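Local coordinates for protein Csc2 (Thermofilum pendens, PDB 4TXD) that probably binds CRISPR RNA as the Cas7-family backbone subunit of a type I-D interference complex, and carries a bound zinc ion, at residues M87-M98 with F199-I209; I282-T293 with L318-N328. All blocks are in the same frame, centred on the assembly; numbering follows the deposited sequence. Where two conformers were deposited one is given.

Contact 1: residues M87-M98 with F199-I209; sequences MEVPVIQPQKLM and FDPAFATQRRI
The ring of Phe199 takes Leu97 CB over one face, 3.8 Å from the ring centroid, while Met98 SD lies at its edge in a Met-aromatic contact. Val91 CG2 sits over one face of the Phe203 ring, 4.1 Å from Phe203 CD2. Phe203 shares a sheet face with Val91, its non-hydrogen-bonded partner in an antiparallel strand pair, 87-92 with 202-204, of this RRM-like Cas7 protein; Phe199 lies beyond the pairing, against helix 94-115, which has Gln93 at its N-cap. The third flat group, the Arg207 guanidinium, has Ile209 CD1 over one face, offset toward the rim, and the Glu88 carboxylate at its edge. Ile92 and Ala202 form a hydrogen-bonded pair, bonded both ways; Ala204 N donates to Pro90 O. Pro94 and Pro201 pack obliquely where the chains part, and Leu97 CD1 reaches back to Ala202 CB. Strand 240-247 continues the sheet, its Arg244 holding Asp200 in a salt bridge. With CG anti to the backbone N (chi1 -175°), extended Arg207 passes along Glu88 O before meeting the carboxylate, the two planes 39° apart. The side-on grip ends on one oxygen: Glu88 OE1 accepts from Arg207 NH2 at 2.8 Å and from Arg207 NE at 3.2 Å.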
# COMPACT_ATOMS: atom_id res chain seq x y z
N MET A 87 18.63 6.06 -19.44
CA MET A 87 19.43 5.80 -18.22
C MET A 87 18.81 4.68 -17.37
O MET A 87 17.60 4.63 -17.16
CB MET A 87 19.61 7.08 -17.37
CG MET A 87 18.34 7.77 -16.88
SD MET A 87 18.65 9.09 -15.62
CE MET A 87 19.50 10.36 -16.59
N GLU A 88 19.65 3.81 -16.88
CA GLU A 88 19.20 2.79 -16.00
C GLU A 88 19.21 3.34 -14.58
O GLU A 88 20.16 3.90 -14.16
CB GLU A 88 19.96 1.52 -16.26
CG GLU A 88 20.79 0.94 -15.17
CD GLU A 88 21.98 0.15 -15.73
OE1 GLU A 88 23.11 0.51 -15.38
OE2 GLU A 88 21.76 -0.79 -16.51
N VAL A 89 18.07 3.23 -13.92
CA VAL A 89 17.88 3.83 -12.61
C VAL A 89 17.39 2.76 -11.64
O VAL A 89 16.79 1.77 -12.05
CB VAL A 89 16.84 4.99 -12.65
CG1 VAL A 89 17.33 6.14 -13.53
CG2 VAL A 89 15.47 4.47 -13.12
N PRO A 90 17.60 2.99 -10.34
CA PRO A 90 16.99 2.11 -9.34
C PRO A 90 15.47 2.15 -9.41
O PRO A 90 14.87 3.18 -9.75
CB PRO A 90 17.47 2.69 -8.00
CG PRO A 90 18.57 3.60 -8.32
CD PRO A 90 18.47 4.02 -9.75
N VAL A 91 14.85 1.03 -9.08
CA VAL A 91 13.40 0.93 -9.09
C VAL A 91 12.94 0.12 -7.89
O VAL A 91 13.61 -0.83 -7.46
CB VAL A 91 12.90 0.30 -10.41
CG1 VAL A 91 13.49 -1.08 -10.59
CG2 VAL A 91 11.38 0.24 -10.45
N ILE A 92 11.82 0.53 -7.31
CA ILE A 92 11.19 -0.23 -6.25
C ILE A 92 10.00 -0.95 -6.86
O ILE A 92 9.00 -0.32 -7.22
CB ILE A 92 10.73 0.67 -5.08
CG1 ILE A 92 11.88 1.55 -4.59
CG2 ILE A 92 10.17 -0.18 -3.93
CD1 ILE A 92 11.46 2.61 -3.57
N GLN A 93 10.09 -2.26 -7.01
CA GLN A 93 9.06 -3.04 -7.69
C GLN A 93 7.74 -3.04 -6.88
O GLN A 93 7.76 -2.90 -5.64
CB GLN A 93 9.54 -4.48 -7.93
CG GLN A 93 10.58 -4.62 -9.07
CD GLN A 93 10.50 -5.98 -9.79
OE1 GLN A 93 10.86 -7.03 -9.23
NE2 GLN A 93 10.03 -5.97 -11.03
N PRO A 94 6.61 -3.19 -7.57
CA PRO A 94 5.28 -3.19 -6.93
C PRO A 94 5.16 -4.11 -5.71
O PRO A 94 4.59 -3.70 -4.71
CB PRO A 94 4.35 -3.65 -8.06
CG PRO A 94 5.02 -3.16 -9.30
CD PRO A 94 6.50 -3.33 -9.04
N GLN A 95 5.69 -5.33 -5.77
CA GLN A 95 5.51 -6.22 -4.61
C GLN A 95 6.34 -5.78 -3.40
O GLN A 95 6.01 -6.12 -2.27
CB GLN A 95 5.82 -7.67 -4.99
CG GLN A 95 4.76 -8.30 -5.90
CD GLN A 95 3.34 -8.17 -5.37
OE1 GLN A 95 3.01 -8.66 -4.29
NE2 GLN A 95 2.48 -7.50 -6.14
N LYS A 96 7.40 -5.00 -3.60
CA LYS A 96 8.10 -4.40 -2.46
C LYS A 96 7.26 -3.27 -1.84
O LYS A 96 7.19 -3.15 -0.62
CB LYS A 96 9.48 -3.86 -2.84
CG LYS A 96 10.39 -4.92 -3.43
CD LYS A 96 11.83 -4.42 -3.58
CE LYS A 96 12.69 -5.51 -4.23
NZ LYS A 96 14.10 -5.08 -4.34
N LEU A 97 6.66 -2.44 -2.70
CA LEU A 97 5.78 -1.37 -2.23
C LEU A 97 4.59 -1.96 -1.45
O LEU A 97 4.24 -1.46 -0.36
CB LEU A 97 5.28 -0.54 -3.41
CG LEU A 97 6.36 0.33 -4.07
CD1 LEU A 97 5.85 0.93 -5.34
CD2 LEU A 97 6.82 1.45 -3.11
N MET A 98 3.99 -3.02 -1.98
CA MET A 98 2.94 -3.74 -1.27
C MET A 98 3.40 -4.20 0.10
O MET A 98 2.71 -3.96 1.10
CB MET A 98 2.47 -4.98 -2.06
CG MET A 98 1.63 -4.67 -3.25
SD MET A 98 -0.09 -4.44 -2.81
CE MET A 98 -0.59 -6.08 -2.38
N PHE A 199 0.02 -1.02 -7.00
CA PHE A 199 1.15 -0.12 -7.19
C PHE A 199 1.78 -0.24 -8.57
O PHE A 199 1.98 -1.36 -9.06
CB PHE A 199 2.25 -0.38 -6.15
CG PHE A 199 1.92 0.11 -4.78
CD1 PHE A 199 2.07 1.45 -4.45
CD2 PHE A 199 1.48 -0.78 -3.80
CE1 PHE A 199 1.77 1.92 -3.17
CE2 PHE A 199 1.18 -0.33 -2.52
CZ PHE A 199 1.32 1.02 -2.20
N ASP A 200 2.13 0.90 -9.17
CA ASP A 200 3.16 0.94 -10.22
C ASP A 200 4.49 0.62 -9.55
O ASP A 200 4.60 0.71 -8.32
CB ASP A 200 3.26 2.32 -10.88
CG ASP A 200 2.12 2.64 -11.81
OD1 ASP A 200 1.13 1.87 -11.88
OD2 ASP A 200 2.21 3.70 -12.47
N PRO A 201 5.53 0.28 -10.34
CA PRO A 201 6.87 0.37 -9.75
C PRO A 201 7.16 1.82 -9.37
O PRO A 201 6.59 2.71 -10.02
CB PRO A 201 7.81 -0.09 -10.89
CG PRO A 201 6.90 -0.75 -11.92
CD PRO A 201 5.56 -0.07 -11.77
N ALA A 202 8.01 2.07 -8.38
CA ALA A 202 8.46 3.43 -8.11
C ALA A 202 9.86 3.64 -8.70
O ALA A 202 10.80 2.89 -8.38
CB ALA A 202 8.43 3.73 -6.63
N PHE A 203 9.99 4.62 -9.56
CA PHE A 203 11.21 4.86 -10.31
C PHE A 203 12.07 6.03 -9.78
O PHE A 203 11.59 7.09 -9.60
CB PHE A 203 10.86 5.18 -11.76
CG PHE A 203 10.11 4.10 -12.47
CD1 PHE A 203 8.75 4.04 -12.42
CD2 PHE A 203 10.77 3.19 -13.23
CE1 PHE A 203 8.06 3.07 -13.08
CE2 PHE A 203 10.10 2.22 -13.90
CZ PHE A 203 8.74 2.15 -13.82
N ALA A 204 13.36 5.80 -9.59
CA ALA A 204 14.28 6.89 -9.29
C ALA A 204 14.45 7.75 -10.54
O ALA A 204 14.32 7.26 -11.66
CB ALA A 204 15.62 6.36 -8.82
N THR A 205 14.69 9.03 -10.35
CA THR A 205 14.90 9.92 -11.49
C THR A 205 16.37 10.10 -11.83
O THR A 205 16.70 10.67 -12.83
CB THR A 205 14.33 11.31 -11.22
OG1 THR A 205 14.92 11.84 -10.07
CG2 THR A 205 12.88 11.25 -11.04
N GLN A 206 17.23 9.60 -10.98
CA GLN A 206 18.67 9.67 -11.18
C GLN A 206 19.30 8.34 -10.83
O GLN A 206 18.79 7.61 -9.96
CB GLN A 206 19.30 10.78 -10.33
CG GLN A 206 18.77 12.18 -10.59
CD GLN A 206 19.16 13.15 -9.50
OE1 GLN A 206 18.88 12.91 -8.32
NE2 GLN A 206 19.82 14.23 -9.88
N ARG A 207 20.41 8.04 -11.49
CA ARG A 207 21.19 6.85 -11.23
C ARG A 207 22.22 7.16 -10.15
O ARG A 207 23.38 7.43 -10.46
CB ARG A 207 21.88 6.37 -12.51
CG ARG A 207 22.64 5.05 -12.39
CD ARG A 207 23.26 4.66 -13.76
NE ARG A 207 23.61 3.23 -13.86
CZ ARG A 207 24.67 2.69 -13.28
NH1 ARG A 207 25.48 3.45 -12.55
NH2 ARG A 207 24.93 1.40 -13.42
N ARG A 208 21.79 7.16 -8.89
CA ARG A 208 22.70 7.55 -7.82
C ARG A 208 22.93 6.33 -6.94
O ARG A 208 22.25 6.15 -5.92
CB ARG A 208 22.14 8.74 -7.02
CG ARG A 208 22.23 10.07 -7.81
CD ARG A 208 21.37 11.17 -7.20
NE ARG A 208 21.74 11.47 -5.81
CZ ARG A 208 21.11 12.38 -5.06
NH1 ARG A 208 20.10 13.08 -5.56
NH2 ARG A 208 21.51 12.58 -3.81
N ILE A 209 23.84 5.47 -7.40
CA ILE A 209 24.11 4.22 -6.71
C ILE A 209 25.61 4.03 -6.51
O ILE A 209 26.44 4.57 -7.25
CB ILE A 209 23.54 2.99 -7.46
CG1 ILE A 209 24.27 2.75 -8.78
CG2 ILE A 209 22.02 3.15 -7.68
CD1 ILE A 209 23.97 1.37 -9.42

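Contact 2: residues I282-T293 with L318-N328; sequences ILGVKAGKYAST and LEKLGFTPVDN
Lys286 CB lies squarely over one face of the Phe323 ring, 3.6 Å from its centroid and only 4° off the normal, a CH-pi contact at one end of the antiparallel pairing between strand 277-288 and the short strand 324-325. This is the helix-to-strand return that adds 324-325 to the margin of the antiparallel sheet of the RRM-like Cas7 fold. The opposite face is taken by Leu318 CD2, so the ring is sandwiched between the strand and the last turn of helix 307-321. Ser292 OG approaches the ring edge, 3.2 Å from Phe323 CE1, and its polar partner is Glu54. From the ring the lysine runs on fully extended, CG anti to the backbone N (chi1 -170°), past Gly322 O, and its NZ donates to Leu321 O at 2.6 Å, nearly in line with the carbonyl. That carbonyl stands at the end of the helix, which closes in a Schellman motif: Phe323 N bonds back to Leu318 O and Gly322 N to Glu319 O, with Gly322 at positive phi. The turn delivers the chain to the sheet, where Val285 and Thr324 form a hydrogen-bonded pair, bonded both ways. Gly284 faces Pro325 in the next, non-hydrogen-bonded pair.

Farther out, Leu283 and Gly284 together face Val56 of the adjoining strand in a classic beta bulge, while Leu283 O accepts from Val326 N. Val326 packs its CG1 and CB against Ile282 CG2, and its CG2 against Val285 CG1. Asn328 closes this end: its OD1 takes the N-H of Ile282 at 2.8 Å from above the amide carbonyl plane. Beside it Ile282 O and Val326 O, 3.4 Å apart, are bridged by one water that donates to both and accepts a longer bond from Asn328 N.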
# COMPACT_ATOMS: atom_id res chain seq x y z
N ILE A 282 2.70 12.27 -0.14
CA ILE A 282 1.60 12.20 -1.10
C ILE A 282 1.50 13.56 -1.79
O ILE A 282 1.45 14.59 -1.12
CB ILE A 282 0.24 11.86 -0.43
CG1 ILE A 282 0.38 10.69 0.54
CG2 ILE A 282 -0.84 11.63 -1.49
CD1 ILE A 282 0.71 9.36 -0.12
N LEU A 283 1.47 13.57 -3.11
CA LEU A 283 1.36 14.80 -3.85
C LEU A 283 -0.02 15.10 -4.40
O LEU A 283 -0.38 16.23 -4.56
CB LEU A 283 2.35 14.85 -4.99
CG LEU A 283 3.81 14.77 -4.60
CD1 LEU A 283 4.66 14.97 -5.81
CD2 LEU A 283 4.15 15.77 -3.54
N GLY A 284 -0.78 14.08 -4.71
CA GLY A 284 -2.05 14.33 -5.36
C GLY A 284 -2.87 13.09 -5.63
O GLY A 284 -2.34 11.98 -5.73
N VAL A 285 -4.18 13.29 -5.74
CA VAL A 285 -5.10 12.21 -6.11
C VAL A 285 -6.01 12.63 -7.26
O VAL A 285 -6.23 13.81 -7.50
CB VAL A 285 -5.98 11.77 -4.91
CG1 VAL A 285 -5.12 11.25 -3.78
CG2 VAL A 285 -6.86 12.93 -4.44
N LYS A 286 -6.54 11.64 -7.98
CA LYS A 286 -7.50 11.90 -9.03
C LYS A 286 -8.41 10.69 -9.22
O LYS A 286 -7.93 9.56 -9.37
CB LYS A 286 -6.80 12.23 -10.35
CG LYS A 286 -7.76 12.73 -11.41
CD LYS A 286 -7.10 12.89 -12.76
CE LYS A 286 -8.10 13.39 -13.80
NZ LYS A 286 -7.46 13.64 -15.11
N ALA A 287 -9.72 10.93 -9.22
CA ALA A 287 -10.68 9.87 -9.49
C ALA A 287 -11.02 9.83 -10.98
O ALA A 287 -11.08 10.87 -11.64
CB ALA A 287 -11.95 10.07 -8.65
N GLY A 288 -11.23 8.64 -11.52
CA GLY A 288 -11.56 8.52 -12.93
C GLY A 288 -11.85 7.11 -13.36
O GLY A 288 -11.54 6.15 -12.65
N LYS A 289 -12.47 6.97 -14.53
CA LYS A 289 -12.72 5.67 -15.11
C LYS A 289 -11.42 5.08 -15.60
O LYS A 289 -11.17 3.89 -15.42
CB LYS A 289 -13.73 5.77 -16.25
CG LYS A 289 -14.01 4.44 -16.93
CD LYS A 289 -15.09 4.57 -17.99
CE LYS A 289 -15.33 3.24 -18.69
NZ LYS A 289 -16.39 3.34 -19.73
N TYR A 290 -10.59 5.91 -16.22
CA TYR A 290 -9.29 5.48 -16.70
C TYR A 290 -8.16 6.29 -16.06
O TYR A 290 -8.34 7.45 -15.69
CB TYR A 290 -9.21 5.60 -18.22
CG TYR A 290 -10.25 4.78 -18.96
CD1 TYR A 290 -10.16 3.40 -19.03
CD2 TYR A 290 -11.32 5.40 -19.60
CE1 TYR A 290 -11.11 2.65 -19.71
CE2 TYR A 290 -12.28 4.66 -20.28
CZ TYR A 290 -12.16 3.29 -20.34
OH TYR A 290 -13.11 2.55 -21.01
N ALA A 291 -6.99 5.66 -15.94
CA ALA A 291 -5.83 6.32 -15.36
C ALA A 291 -5.35 7.44 -16.27
O ALA A 291 -5.47 7.36 -17.49
CB ALA A 291 -4.71 5.31 -15.14
N SER A 292 -4.81 8.50 -15.68
CA SER A 292 -4.37 9.63 -16.47
C SER A 292 -2.85 9.65 -16.66
O SER A 292 -2.33 10.36 -17.52
CB SER A 292 -4.84 10.93 -15.83
OG SER A 292 -4.34 11.05 -14.51
N THR A 293 -2.13 8.85 -15.87
CA THR A 293 -0.66 8.86 -15.95
C THR A 293 -0.06 7.57 -15.40
O THR A 293 -0.79 6.66 -15.02
CB THR A 293 -0.08 10.09 -15.21
OG1 THR A 293 1.33 10.20 -15.48
CG2 THR A 293 -0.31 10.02 -13.70
N LEU A 318 0.83 17.53 -12.26
CA LEU A 318 -0.34 16.94 -11.67
C LEU A 318 -1.51 17.90 -11.79
O LEU A 318 -2.60 17.50 -12.05
CB LEU A 318 -0.09 16.53 -10.24
CG LEU A 318 0.88 15.35 -10.08
CD1 LEU A 318 1.06 14.97 -8.65
CD2 LEU A 318 0.46 14.16 -10.89
N GLU A 319 -1.24 19.17 -11.62
CA GLU A 319 -2.29 20.18 -11.77
C GLU A 319 -2.84 20.16 -13.19
O GLU A 319 -4.06 20.10 -13.39
CB GLU A 319 -1.78 21.57 -11.42
CG GLU A 319 -2.88 22.63 -11.47
CD GLU A 319 -2.35 24.02 -11.20
OE1 GLU A 319 -2.36 24.85 -12.14
OE2 GLU A 319 -1.91 24.29 -10.06
N LYS A 320 -1.95 20.18 -14.17
CA LYS A 320 -2.39 20.11 -15.56
C LYS A 320 -3.17 18.83 -15.86
O LYS A 320 -4.02 18.81 -16.75
CB LYS A 320 -1.19 20.21 -16.51
CG LYS A 320 -0.40 21.50 -16.38
CD LYS A 320 0.43 21.75 -17.63
CE LYS A 320 1.53 22.78 -17.38
NZ LYS A 320 2.63 22.23 -16.54
N LEU A 321 -2.88 17.76 -15.12
CA LEU A 321 -3.54 16.47 -15.35
C LEU A 321 -4.90 16.39 -14.65
O LEU A 321 -5.64 15.43 -14.86
CB LEU A 321 -2.64 15.32 -14.87
CG LEU A 321 -1.55 14.88 -15.85
CD1 LEU A 321 -0.69 13.78 -15.24
CD2 LEU A 321 -2.16 14.43 -17.15
N GLY A 322 -5.21 17.38 -13.83
CA GLY A 322 -6.50 17.45 -13.17
C GLY A 322 -6.52 16.77 -11.82
O GLY A 322 -7.58 16.41 -11.32
N PHE A 323 -5.34 16.59 -11.23
CA PHE A 323 -5.20 16.03 -9.89
C PHE A 323 -5.54 17.04 -8.81
O PHE A 323 -5.25 18.23 -8.95
CB PHE A 323 -3.77 15.52 -9.66
CG PHE A 323 -3.51 14.13 -10.16
CD1 PHE A 323 -3.45 13.86 -11.52
CD2 PHE A 323 -3.27 13.10 -9.26
CE1 PHE A 323 -3.20 12.57 -11.99
CE2 PHE A 323 -3.02 11.81 -9.70
CZ PHE A 323 -2.99 11.54 -11.07
N THR A 324 -6.13 16.56 -7.72
CA THR A 324 -6.34 17.37 -6.54
C THR A 324 -5.12 17.27 -5.65
O THR A 324 -4.76 16.17 -5.23
CB THR A 324 -7.57 16.91 -5.74
OG1 THR A 324 -8.72 16.97 -6.59
CG2 THR A 324 -7.76 17.78 -4.51
N PRO A 325 -4.48 18.41 -5.37
CA PRO A 325 -3.26 18.39 -4.55
C PRO A 325 -3.56 17.83 -3.19
O PRO A 325 -4.68 17.97 -2.71
CB PRO A 325 -2.86 19.88 -4.47
CG PRO A 325 -4.10 20.62 -4.81
CD PRO A 325 -4.84 19.77 -5.79
N VAL A 326 -2.57 17.18 -2.59
CA VAL A 326 -2.71 16.72 -1.22
C VAL A 326 -1.63 17.37 -0.36
O VAL A 326 -0.45 17.36 -0.72
CB VAL A 326 -2.61 15.20 -1.10
CG1 VAL A 326 -2.52 14.77 0.36
CG2 VAL A 326 -3.79 14.53 -1.81
N ASP A 327 -2.05 17.94 0.76
CA ASP A 327 -1.14 18.49 1.74
C ASP A 327 -0.70 17.39 2.69
O ASP A 327 -1.40 17.06 3.65
CB ASP A 327 -1.81 19.63 2.52
CG ASP A 327 -0.84 20.42 3.36
OD1 ASP A 327 -1.00 21.66 3.42
OD2 ASP A 327 0.08 19.83 3.97
N ASN A 328 0.47 16.82 2.42
CA ASN A 328 0.96 15.67 3.16
C ASN A 328 1.02 15.94 4.66
O ASN A 328 0.75 15.06 5.46
CB ASN A 328 2.35 15.26 2.66
CG ASN A 328 2.75 13.88 3.13
OD1 ASN A 328 2.36 12.87 2.53
ND2 ASN A 328 3.52 13.82 4.21
O HOH W 1 2.25 17.13 -0.30

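Overall arrangement
Both contacts build one antiparallel sheet, yet at different places in it. Contact 1 joins inner strands 85-92 and 197-204, whereas contact 2 adds 324-325, an outermost strand of the sheet within this chain, to 277-288; strands 240-247 and 52-61 lie between the two. Their centres are 20 Å apart. Each is partly buried and pairs strands beside helix ends: contact 1 where a helix begins, contact 2 where one helix finishes and, just past the short strand, another begins. A charged pair closes the exposed end of contact 1; contact 2 has no salt bridge across its segments and adds to its backbone bonds and buried phenylalanine a lysine-to-carbonyl bond, an asparagine and a bridging water.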